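2-oxoglutarate carboxylase small subunit (Hydrogenobacter thermophilus, PDB 7KCT) belongs to the biotin carboxylase family, with a central ATP-grasp domain between N- and C-terminal biotin carboxylase domains, and has ADP, bicarbonate and magnesium bound. Local coordinates at residues 11-16 and 54-59; 43-48 and 388-393; 58-61 and 66-69; 370-375 and 408-413. All blocks are in the same frame, centred on the assembly; numbering follows the deposited sequence.

Contact 1: residues 11-16 and 54-59; sequences FKKVLV and ADEAYM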
loop_
_atom_site.group_PDB
_atom_site.type_symbol
_atom_site.label_atom_id
_atom_site.label_comp_id
_atom_site.label_asym_id
_atom_site.label_seq_id
_atom_site.Cartn_x
_atom_site.Cartn_y
_atom_site.Cartn_z
ATOM N N PHE A 11 9.405 15.291 -20.256
ATOM C CA PHE A 11 9.701 16.586 -19.677
ATOM C C PHE A 11 10.870 16.523 -18.686
ATOM O O PHE A 11 11.023 15.569 -17.984
ATOM C CB PHE A 11 8.499 17.107 -18.897
ATOM C CG PHE A 11 7.220 17.063 -19.642
ATOM C CD1 PHE A 11 7.036 17.836 -20.726
ATOM C CD2 PHE A 11 6.221 16.252 -19.237
ATOM C CE1 PHE A 11 5.868 17.815 -21.405
ATOM C CE2 PHE A 11 5.052 16.211 -19.914
ATOM C CZ PHE A 11 4.869 16.994 -21.004
ATOM N N LYS A 12 11.683 17.551 -18.634
ATOM C CA LYS A 12 12.734 17.609 -17.679
ATOM C C LYS A 12 12.182 18.152 -16.382
ATOM O O LYS A 12 12.643 17.794 -15.361
ATOM C CB LYS A 12 13.840 18.526 -18.143
ATOM C CG LYS A 12 14.846 17.914 -19.084
ATOM C CD LYS A 12 15.540 19.019 -19.860
ATOM C CE LYS A 12 16.427 18.499 -20.974
ATOM N NZ LYS A 12 17.835 18.866 -20.716
ATOM N N LYS A 13 11.197 19.026 -16.439
ATOM C CA LYS A 13 10.661 19.619 -15.235
ATOM C C LYS A 13 9.141 19.884 -15.331
ATOM O O LYS A 13 8.691 20.350 -16.331
ATOM C CB LYS A 13 11.392 20.917 -14.935
ATOM C CG LYS A 13 10.979 21.599 -13.658
ATOM C CD LYS A 13 11.698 22.900 -13.422
ATOM C CE LYS A 13 13.172 22.683 -13.237
ATOM N NZ LYS A 13 13.835 23.874 -12.719
ATOM N N VAL A 14 8.386 19.550 -14.284
ATOM C CA VAL A 14 6.937 19.741 -14.245
ATOM C C VAL A 14 6.617 20.576 -13.010
ATOM O O VAL A 14 7.092 20.266 -11.901
ATOM C CB VAL A 14 6.175 18.400 -14.187
ATOM C CG1 VAL A 14 4.667 18.605 -13.906
ATOM C CG2 VAL A 14 6.409 17.615 -15.413
ATOM N N LEU A 15 5.787 21.595 -13.191
ATOM C CA LEU A 15 5.180 22.353 -12.100
ATOM C C LEU A 15 3.791 21.776 -11.764
ATOM O O LEU A 15 2.961 21.522 -12.658
ATOM C CB LEU A 15 5.114 23.816 -12.504
ATOM C CG LEU A 15 4.627 24.827 -11.457
ATOM C CD1 LEU A 15 5.091 26.278 -11.677
ATOM C CD2 LEU A 15 3.102 24.845 -11.287
ATOM N N VAL A 16 3.560 21.538 -10.469
ATOM C CA VAL A 16 2.324 20.957 -9.955
ATOM C C VAL A 16 1.522 22.120 -9.390
ATOM O O VAL A 16 1.920 22.717 -8.387
ATOM C CB VAL A 16 2.634 19.912 -8.879
ATOM C CG1 VAL A 16 1.378 19.327 -8.373
ATOM C CG2 VAL A 16 3.609 18.831 -9.436
ATOM N N ALA A 54 8.763 18.246 -3.206
ATOM C CA ALA A 54 9.173 18.809 -4.484
ATOM C C ALA A 54 10.664 19.135 -4.444
ATOM O O ALA A 54 11.235 19.378 -3.377
ATOM C CB ALA A 54 8.360 20.082 -4.780
ATOM N N ASP A 55 11.284 19.228 -5.621
ATOM C CA ASP A 55 12.698 19.641 -5.656
ATOM C C ASP A 55 12.866 21.121 -5.355
ATOM O O ASP A 55 13.888 21.531 -4.792
ATOM C CB ASP A 55 13.326 19.372 -7.003
ATOM C CG ASP A 55 13.252 17.909 -7.383
ATOM O OD1 ASP A 55 13.645 17.036 -6.594
ATOM O OD2 ASP A 55 12.727 17.637 -8.462
ATOM N N GLU A 56 11.898 21.935 -5.740
ATOM C CA GLU A 56 11.918 23.370 -5.443
ATOM C C GLU A 56 10.495 23.835 -5.224
ATOM O O GLU A 56 9.559 23.260 -5.776
ATOM C CB GLU A 56 12.572 24.165 -6.578
ATOM C CG GLU A 56 11.852 24.151 -7.888
ATOM C CD GLU A 56 12.679 24.635 -9.099
ATOM O OE1 GLU A 56 13.093 25.810 -9.137
ATOM O OE2 GLU A 56 12.850 23.847 -10.059
ATOM N N ALA A 57 10.326 24.863 -4.402
ATOM C CA ALA A 57 8.967 25.313 -4.124
ATOM C C ALA A 57 8.982 26.814 -3.933
ATOM O O ALA A 57 9.982 27.375 -3.454
ATOM C CB ALA A 57 8.346 24.615 -2.915
ATOM N N TYR A 58 7.876 27.455 -4.341
ATOM C CA TYR A 58 7.735 28.921 -4.406
ATOM C C TYR A 58 6.501 29.378 -3.640
ATOM O O TYR A 58 5.387 28.989 -4.001
ATOM C CB TYR A 58 7.641 29.412 -5.871
ATOM C CG TYR A 58 8.934 29.167 -6.553
ATOM C CD1 TYR A 58 9.988 30.082 -6.439
ATOM C CD2 TYR A 58 9.167 27.965 -7.181
ATOM C CE1 TYR A 58 11.240 29.813 -6.999
ATOM C CE2 TYR A 58 10.433 27.681 -7.727
ATOM C CZ TYR A 58 11.452 28.600 -7.626
ATOM O OH TYR A 58 12.671 28.320 -8.201
ATOM N N MET A 59 6.693 30.307 -2.691
ATOM C CA MET A 59 5.591 30.883 -1.930
ATOM C C MET A 59 5.008 31.998 -2.775
ATOM O O MET A 59 5.736 32.945 -3.044
ATOM C CB MET A 59 6.095 31.473 -0.606
ATOM C CG MET A 59 4.977 31.976 0.254
ATOM S SD MET A 59 5.484 33.031 1.620
ATOM C CE MET A 59 6.403 32.024 2.820
#

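Contact 2: residues 43-48 and 388-393; sequences EIESTA and PYYDSL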
loop_
_atom_site.group_PDB
_atom_site.type_symbol
_atom_site.label_atom_id
_atom_site.label_comp_id
_atom_site.label_asym_id
_atom_site.label_seq_id
_atom_site.Cartn_x
_atom_site.Cartn_y
_atom_site.Cartn_z
ATOM N N GLU A 43 1.967 31.107 2.179
ATOM C CA GLU A 43 2.682 31.290 3.440
ATOM C C GLU A 43 2.016 30.534 4.601
ATOM O O GLU A 43 2.692 30.133 5.544
ATOM C CB GLU A 43 2.807 32.802 3.763
ATOM N N ILE A 44 0.701 30.323 4.578
ATOM C CA ILE A 44 0.120 29.612 5.721
ATOM C C ILE A 44 0.466 28.125 5.763
ATOM O O ILE A 44 0.246 27.485 6.797
ATOM C CB ILE A 44 -1.418 29.694 5.790
ATOM C CG1 ILE A 44 -2.004 29.200 4.465
ATOM C CG2 ILE A 44 -1.850 31.136 6.181
ATOM C CD1 ILE A 44 -3.402 28.768 4.548
ATOM N N GLU A 45 1.018 27.562 4.683
ATOM C CA GLU A 45 1.304 26.134 4.533
ATOM C C GLU A 45 2.795 25.920 4.291
ATOM O O GLU A 45 3.210 25.091 3.475
ATOM C CB GLU A 45 0.479 25.556 3.385
ATOM C CG GLU A 45 -0.963 25.211 3.715
ATOM C CD GLU A 45 -1.556 24.229 2.705
ATOM O OE1 GLU A 45 -1.407 24.452 1.469
ATOM O OE2 GLU A 45 -2.151 23.223 3.178
ATOM N N SER A 46 3.647 26.687 4.980
ATOM C CA SER A 46 5.064 26.610 4.641
ATOM C C SER A 46 5.658 25.273 5.058
ATOM O O SER A 46 6.693 24.877 4.506
ATOM C CB SER A 46 5.839 27.754 5.307
ATOM O OG SER A 46 5.444 27.831 6.665
ATOM N N THR A 47 4.981 24.526 5.932
ATOM C CA THR A 47 5.450 23.208 6.301
ATOM C C THR A 47 4.740 22.098 5.522
ATOM O O THR A 47 4.905 20.942 5.874
ATOM C CB THR A 47 5.244 22.953 7.802
ATOM O OG1 THR A 47 3.836 22.985 8.092
ATOM C CG2 THR A 47 5.920 24.010 8.643
ATOM N N ALA A 48 4.023 22.416 4.457
ATOM C CA ALA A 48 3.253 21.411 3.725
ATOM C C ALA A 48 4.155 20.298 3.203
ATOM O O ALA A 48 5.298 20.533 2.795
ATOM C CB ALA A 48 2.518 22.033 2.542
ATOM N N PRO A 388 -9.342 26.748 7.429
ATOM C CA PRO A 388 -10.670 26.883 6.813
ATOM C C PRO A 388 -10.625 27.117 5.284
ATOM O O PRO A 388 -11.648 26.939 4.603
ATOM C CB PRO A 388 -11.264 28.077 7.571
ATOM C CG PRO A 388 -10.041 28.940 7.860
ATOM C CD PRO A 388 -8.970 27.938 8.215
ATOM N N TYR A 389 -9.466 27.445 4.720
ATOM C CA TYR A 389 -9.367 27.896 3.329
ATOM C C TYR A 389 -9.467 26.780 2.296
ATOM O O TYR A 389 -9.854 27.053 1.143
ATOM C CB TYR A 389 -8.026 28.611 3.155
ATOM C CG TYR A 389 -7.801 29.719 4.112
ATOM C CD1 TYR A 389 -8.520 30.909 3.991
ATOM C CD2 TYR A 389 -6.866 29.608 5.129
ATOM C CE1 TYR A 389 -8.337 31.914 4.862
ATOM C CE2 TYR A 389 -6.674 30.604 6.002
ATOM C CZ TYR A 389 -7.408 31.767 5.867
ATOM O OH TYR A 389 -7.206 32.792 6.732
ATOM N N TYR A 390 -9.163 25.526 2.676
ATOM C CA TYR A 390 -9.092 24.440 1.714
ATOM C C TYR A 390 -9.974 23.264 2.087
ATOM O O TYR A 390 -10.523 23.167 3.193
ATOM C CB TYR A 390 -7.651 23.911 1.563
ATOM C CG TYR A 390 -6.669 24.971 1.269
ATOM C CD1 TYR A 390 -6.760 25.743 0.107
ATOM C CD2 TYR A 390 -5.636 25.227 2.155
ATOM C CE1 TYR A 390 -5.821 26.765 -0.146
ATOM C CE2 TYR A 390 -4.731 26.192 1.923
ATOM C CZ TYR A 390 -4.814 26.958 0.756
ATOM O OH TYR A 390 -3.883 27.929 0.544
ATOM N N ASP A 391 -10.119 22.365 1.115
ATOM C CA ASP A 391 -10.887 21.148 1.330
ATOM C C ASP A 391 -10.456 20.443 2.621
ATOM O O ASP A 391 -9.308 20.559 3.096
ATOM C CB ASP A 391 -10.776 20.189 0.119
ATOM N N SER A 392 -11.397 19.690 3.197
ATOM C CA SER A 392 -11.129 19.061 4.495
ATOM C C SER A 392 -10.460 17.697 4.379
ATOM O O SER A 392 -10.197 17.058 5.415
ATOM C CB SER A 392 -12.422 18.915 5.317
ATOM O OG SER A 392 -13.404 18.174 4.596
ATOM N N LEU A 393 -10.115 17.276 3.163
ATOM C CA LEU A 393 -9.524 15.965 2.935
ATOM C C LEU A 393 -8.171 15.875 3.622
ATOM O O LEU A 393 -7.329 16.761 3.472
ATOM C CB LEU A 393 -9.405 15.716 1.428
ATOM C CG LEU A 393 -9.025 14.286 1.013
ATOM C CD1 LEU A 393 -9.992 13.254 1.586
ATOM C CD2 LEU A 393 -8.963 14.213 -0.516
#

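Contact 3: residues 58-61 and 66-69; sequences YMIG and DTYL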
loop_
_atom_site.group_PDB
_atom_site.type_symbol
_atom_site.label_atom_id
_atom_site.label_comp_id
_atom_site.label_asym_id
_atom_site.label_seq_id
_atom_site.Cartn_x
_atom_site.Cartn_y
_atom_site.Cartn_z
ATOM N N TYR A 58 7.876 27.455 -4.341
ATOM C CA TYR A 58 7.735 28.921 -4.406
ATOM C C TYR A 58 6.501 29.378 -3.640
ATOM O O TYR A 58 5.387 28.989 -4.001
ATOM C CB TYR A 58 7.641 29.412 -5.871
ATOM C CG TYR A 58 8.934 29.167 -6.553
ATOM C CD1 TYR A 58 9.988 30.082 -6.439
ATOM C CD2 TYR A 58 9.167 27.965 -7.181
ATOM C CE1 TYR A 58 11.240 29.813 -6.999
ATOM C CE2 TYR A 58 10.433 27.681 -7.727
ATOM C CZ TYR A 58 11.452 28.600 -7.626
ATOM O OH TYR A 58 12.671 28.320 -8.201
ATOM N N MET A 59 6.693 30.307 -2.691
ATOM C CA MET A 59 5.591 30.883 -1.930
ATOM C C MET A 59 5.008 31.998 -2.775
ATOM O O MET A 59 5.736 32.945 -3.044
ATOM C CB MET A 59 6.095 31.473 -0.606
ATOM C CG MET A 59 4.977 31.976 0.254
ATOM S SD MET A 59 5.484 33.031 1.620
ATOM C CE MET A 59 6.403 32.024 2.820
ATOM N N ILE A 60 3.736 31.911 -3.180
ATOM C CA ILE A 60 3.105 32.931 -4.025
ATOM C C ILE A 60 1.685 33.170 -3.533
ATOM O O ILE A 60 1.152 32.399 -2.733
ATOM C CB ILE A 60 3.082 32.529 -5.524
ATOM C CG1 ILE A 60 2.255 31.273 -5.716
ATOM C CG2 ILE A 60 4.468 32.312 -6.053
ATOM C CD1 ILE A 60 2.043 30.875 -7.169
ATOM N N GLY A 61 1.069 34.223 -4.041
ATOM C CA GLY A 61 -0.342 34.527 -3.876
ATOM C C GLY A 61 -0.583 35.546 -2.777
ATOM O O GLY A 61 0.156 35.631 -1.793
ATOM N N ASP A 66 -5.862 32.500 -3.892
ATOM C CA ASP A 66 -5.202 33.168 -5.001
ATOM C C ASP A 66 -3.887 32.496 -5.350
ATOM O O ASP A 66 -3.461 32.559 -6.494
ATOM C CB ASP A 66 -4.960 34.628 -4.627
ATOM C CG ASP A 66 -4.115 35.374 -5.645
ATOM O OD1 ASP A 66 -4.582 35.534 -6.797
ATOM O OD2 ASP A 66 -3.002 35.825 -5.275
ATOM N N THR A 67 -3.222 31.892 -4.355
ATOM C CA THR A 67 -2.042 31.066 -4.607
ATOM C C THR A 67 -2.262 30.110 -5.772
ATOM O O THR A 67 -1.414 29.989 -6.662
ATOM C CB THR A 67 -1.693 30.266 -3.348
ATOM O OG1 THR A 67 -1.335 31.166 -2.288
ATOM C CG2 THR A 67 -0.515 29.267 -3.620
ATOM N N TYR A 68 -3.392 29.399 -5.775
ATOM C CA TYR A 68 -3.676 28.366 -6.755
ATOM C C TYR A 68 -4.618 28.789 -7.890
ATOM O O TYR A 68 -4.790 28.022 -8.846
ATOM C CB TYR A 68 -4.250 27.125 -6.044
ATOM C CG TYR A 68 -3.355 26.641 -4.919
ATOM C CD1 TYR A 68 -2.303 25.798 -5.195
ATOM C CD2 TYR A 68 -3.530 27.072 -3.613
ATOM C CE1 TYR A 68 -1.466 25.354 -4.230
ATOM C CE2 TYR A 68 -2.680 26.640 -2.609
ATOM C CZ TYR A 68 -1.634 25.765 -2.950
ATOM O OH TYR A 68 -0.730 25.272 -2.058
ATOM N N LEU A 69 -5.206 29.977 -7.843
ATOM C CA LEU A 69 -6.208 30.376 -8.844
ATOM C C LEU A 69 -5.730 31.476 -9.786
ATOM O O LEU A 69 -6.420 31.786 -10.753
ATOM C CB LEU A 69 -7.505 30.835 -8.151
ATOM C CG LEU A 69 -8.292 29.746 -7.414
ATOM C CD1 LEU A 69 -9.540 30.380 -6.676
ATOM C CD2 LEU A 69 -8.730 28.628 -8.370
#

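Contact 4: residues 370-375 and 408-413; sequences GGFGIR and VDRMRS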
loop_
_atom_site.group_PDB
_atom_site.type_symbol
_atom_site.label_atom_id
_atom_site.label_comp_id
_atom_site.label_asym_id
_atom_site.label_seq_id
_atom_site.Cartn_x
_atom_site.Cartn_y
_atom_site.Cartn_z
ATOM N N GLY A 370 -0.835 0.151 7.327
ATOM C CA GLY A 370 -0.251 -0.428 6.131
ATOM C C GLY A 370 -0.432 -1.936 6.152
ATOM O O GLY A 370 -0.652 -2.542 7.204
ATOM N N GLY A 371 -0.388 -2.531 4.966
ATOM C CA GLY A 371 -0.398 -3.970 4.864
ATOM C C GLY A 371 -0.714 -4.449 3.456
ATOM O O GLY A 371 -0.778 -3.679 2.482
ATOM N N PHE A 372 -0.911 -5.764 3.388
ATOM C CA PHE A 372 -1.291 -6.427 2.151
ATOM C C PHE A 372 -2.613 -5.828 1.683
ATOM O O PHE A 372 -3.583 -5.761 2.447
ATOM C CB PHE A 372 -1.400 -7.935 2.440
ATOM C CG PHE A 372 -1.808 -8.788 1.258
ATOM C CD1 PHE A 372 -3.117 -8.771 0.769
ATOM C CD2 PHE A 372 -0.894 -9.625 0.659
ATOM C CE1 PHE A 372 -3.482 -9.560 -0.336
ATOM C CE2 PHE A 372 -1.249 -10.427 -0.442
ATOM C CZ PHE A 372 -2.537 -10.394 -0.934
ATOM N N GLY A 373 -2.631 -5.334 0.450
ATOM C CA GLY A 373 -3.835 -4.765 -0.126
ATOM C C GLY A 373 -4.258 -3.403 0.393
ATOM O O GLY A 373 -5.381 -2.979 0.118
ATOM N N ILE A 374 -3.380 -2.672 1.075
ATOM C CA ILE A 374 -3.700 -1.349 1.598
ATOM C C ILE A 374 -2.821 -0.292 0.914
ATOM O O ILE A 374 -1.593 -0.449 0.818
ATOM C CB ILE A 374 -3.541 -1.347 3.125
ATOM C CG1 ILE A 374 -4.589 -2.225 3.833
ATOM C CG2 ILE A 374 -3.616 0.055 3.668
ATOM C CD1 ILE A 374 -4.278 -2.445 5.339
ATOM N N ARG A 375 -3.444 0.785 0.468
ATOM C CA ARG A 375 -2.738 1.939 -0.077
ATOM C C ARG A 375 -3.253 3.165 0.643
ATOM O O ARG A 375 -4.454 3.293 0.909
ATOM C CB ARG A 375 -2.958 2.022 -1.611
ATOM C CG ARG A 375 -2.551 3.283 -2.315
ATOM C CD ARG A 375 -2.856 3.151 -3.800
ATOM N NE ARG A 375 -2.647 4.389 -4.515
ATOM C CZ ARG A 375 -2.840 4.536 -5.813
ATOM N NH1 ARG A 375 -3.268 3.513 -6.569
ATOM N NH2 ARG A 375 -2.610 5.707 -6.340
ATOM N N VAL A 408 -14.431 -5.295 1.996
ATOM C CA VAL A 408 -15.112 -4.623 3.099
ATOM C C VAL A 408 -14.400 -4.890 4.428
ATOM O O VAL A 408 -14.171 -3.963 5.225
ATOM C CB VAL A 408 -16.585 -5.067 3.152
ATOM C CG1 VAL A 408 -17.275 -4.427 4.346
ATOM C CG2 VAL A 408 -17.319 -4.695 1.870
ATOM N N ASP A 409 -14.081 -6.165 4.695
ATOM C CA ASP A 409 -13.404 -6.548 5.937
ATOM C C ASP A 409 -12.034 -5.888 6.025
ATOM O O ASP A 409 -11.657 -5.333 7.070
ATOM C CB ASP A 409 -13.242 -8.072 6.015
ATOM C CG ASP A 409 -14.575 -8.844 6.055
ATOM O OD1 ASP A 409 -15.600 -8.329 6.554
ATOM O OD2 ASP A 409 -14.581 -10.005 5.617
ATOM N N ARG A 410 -11.325 -5.838 4.896
ATOM C CA ARG A 410 -10.008 -5.221 4.879
ATOM C C ARG A 410 -10.101 -3.726 5.148
ATOM O O ARG A 410 -9.261 -3.169 5.860
ATOM C CB ARG A 410 -9.333 -5.487 3.529
ATOM C CG ARG A 410 -7.992 -4.794 3.340
ATOM C CD ARG A 410 -7.255 -5.543 2.207
ATOM N NE ARG A 410 -6.817 -6.829 2.736
ATOM C CZ ARG A 410 -6.571 -7.923 2.027
ATOM N NH1 ARG A 410 -6.771 -7.946 0.717
ATOM N NH2 ARG A 410 -6.163 -9.013 2.651
ATOM N N MET A 411 -11.121 -3.051 4.601
ATOM C CA MET A 411 -11.282 -1.617 4.845
ATOM C C MET A 411 -11.715 -1.326 6.285
ATOM O O MET A 411 -11.217 -0.380 6.912
ATOM C CB MET A 411 -12.303 -1.025 3.853
ATOM C CG MET A 411 -12.636 0.431 4.107
ATOM S SD MET A 411 -11.270 1.614 3.838
ATOM C CE MET A 411 -11.228 1.666 2.064
ATOM N N ARG A 412 -12.711 -2.049 6.792
ATOM C CA ARG A 412 -13.068 -1.917 8.205
ATOM C C ARG A 412 -11.827 -2.023 9.110
ATOM O O ARG A 412 -11.638 -1.227 10.022
ATOM C CB ARG A 412 -14.062 -3.002 8.585
ATOM C CG ARG A 412 -14.627 -2.909 10.033
ATOM C CD ARG A 412 -15.253 -4.229 10.529
ATOM N NE ARG A 412 -14.302 -5.366 10.539
ATOM C CZ ARG A 412 -14.401 -6.445 9.761
ATOM N NH1 ARG A 412 -15.396 -6.557 8.896
ATOM N NH2 ARG A 412 -13.517 -7.440 9.844
ATOM N N SER A 413 -10.984 -3.015 8.871
ATOM C CA SER A 413 -9.821 -3.263 9.722
ATOM C C SER A 413 -8.751 -2.189 9.579
ATOM O O SER A 413 -8.032 -1.894 10.538
ATOM C CB SER A 413 -9.203 -4.622 9.394
ATOM O OG SER A 413 -10.101 -5.644 9.715
#

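Contact 1: residues 11-16 and 54-59
The carboxylate of Glu56 is engaged at both oxygens, by Lys13 across the contact and by Tyr58 two residues along its own strand. Lys13 NZ reaches OE2 of Glu56 on the syn side, 2.8 Å away, in a salt bridge that is also a hydrogen bond. OE1 lies in the plane of the Tyr58 ring, at its hydroxyl edge; the Tyr58 OH donates to Glu56 OE1 over 2.7 Å, meeting it on the anti side, 16° out of the carboxylate plane. Two oxygens let Glu56 serve both donors at once, which probably fixes the carboxylate's rotation well. Lysine suits its place because the reach is long: its chain bends at chi3 (-64°), crosses the glutamate at about a right angle, and brings CE to 3.4 Å from Glu56 OE2. NZ has a second acceptor in Val81 O, at the C-terminal end of helix 71-81, where the helix dipole would probably favour a positive group. Strands 13-16 and 56-59 are not neighbours in the parallel Rossmann-like sheet: strand 36-41 runs between them, and Lys13 spans it, resting on Gln36 and Val38, while Tyr58, apolar below its hydroxyl, packs on Leu77 and Val81.

Contact 2: residues 43-48 and 388-393
Ile44 and Glu45, in the loop after strand 36-41, meet Tyr389 and Tyr390 in a loop of the C-terminal part of the chain, making a loop-to-loop contact between the biotin carboxylase N-terminal and C-terminal family regions. The second loop also holds Asp391, which lines an ADP pocket, and the side chain of Tyr390 comes to about 8 Å from a bound ADP. No hydrogen bond crosses the contact; it is made by a methyl group and a carboxylate against two aromatic rings. CD1 of Ile44 touches both rings, 3.6 Å from CD2 of Tyr389 and 3.9 Å from CE2 of Tyr390. A chi1 of 55° sets CG1 between the backbone N and the carbonyl carbon, and the extended chi2 then carries CD1 to the tyrosines, a place that suits an apolar residue.

The rings are supported from their own loop: CB of Tyr389 lies 4.1 Å above the centre of the Tyr390 ring, and CG of Pro388 sits over the centre of the Tyr389 ring. Glu45 crosses Tyr390 with its carboxylate plane 34° from the ring, its OE1 3.8 Å from CE2 of Tyr390. That carboxylate is held by a salt bridge from OE2 to Arg19, while the Tyr390 hydroxyl bonds to Pro64 O. Tyrosine suits both places: a broad ring for Ile44 and, in Tyr390, a hydroxyl for that carbonyl. The type I turn from Glu45 to Ala48 leads into helix 49-53; on the other side, residues 388-393 link strand 385-386 to strand 393-401, with Leu393 packing on Arg346 and Asn348 of strand 341-351.

Contact 3: residues 58-61 and 66-69
Thr67, Ile60 and Gly61 carry this contact, in which the short helix 66-69 folds back on the end of strand 56-59. Thr67 OG1 donates to Ile60 O over 2.8 Å; the C=O...donor angle is 139°, and the donor is tilted 26° from the carbonyl plane. With chi1 at -64°, OG1 stands beside the backbone N while CG2 swings over a face of the Tyr68 ring, 3.5 Å above it and offset toward the rim. The same CG2 is 4.0 Å from CG1 of Ile60, whose CD1 lies 3.6 Å from Thr67 O. Threonine thus offers a hydroxyl to the strand's carbonyl and a methyl to its apolar branch. Gly61 suits its place because it has no side chain: its phi is positive, and Thr67 OG1 and Asp66 occupy the side toward which a CB would point. Its CA comes to 3.3 Å from Asp66 OD2, an oxygen gripped by Val62 N and by Arg73 in a salt bridge. Asn42 ND2 donates to Thr67 OG1. Several polar partners therefore converge on one hydroxyl and one carboxylate oxygen, which probably makes this tight strand-to-helix connection rather rigid.

Contact 4: residues 370-375 and 408-413
Residues 371-374 form a type II turn, closed by Ile374 N to Gly371 O at 3.1 Å, whose Phe372 and Gly373 face Arg410 on helix 404-417. Glycine fits its third position because the phi is positive, 74°, and because Arg410 NH1 occupies the side toward which a CB would point. The Arg410 guanidinium presents one face to Phe372 O, 3.4 Å above its plane; NE points badly for a hydrogen bond. With CG anti to the backbone N, the arginine chain heads for the turn, and a bend at chi3 (-73°) turns its flat end against the ring. NH2 of Arg410 is 3.6 Å from CD1 of Phe372, while NH1 lies at the ring edge, in its plane; ring and guanidinium are inclined at 57°, not stacked. Phenylalanine offers a broad apolar ring here. Arginine's apolar CG also approaches Ile374 CG1 at 4.3 Å. NH1 donates to Trp400 O, and Glu32 of the second subunit balances the charge through a salt bridge to NH2. Arg28 of that subunit hydrogen-bonds both Gly370 O and Ser413 O. Helix 404-417 packs on strand 393-401 through Met411 and Arg410, and through Arg410 meets the turn leading into strand 374-378, antiparallel partner of 393-401.

Overall arrangement
Three of the contacts cluster at one side of the chain. Contacts 1 and 3 share Tyr58 and Met59 on strand 56-59, an outermost strand of the parallel N-terminal sheet, with centres about 14 Å apart. Contact 2 lies about 12 Å from contact 3 and touches both: Met59 SD packs on Glu43 CB, and Tyr68 on Tyr390 and Glu45. Through this packing contact 2 ties the N-terminal sheet edge to the C-terminal part. Along the chain contact 3 falls within the long span between the segments of contact 2. Contact 4 stands apart, about 28 Å from contact 2 between centres, at the face meeting the second subunit; its segments alternate with those of contact 2.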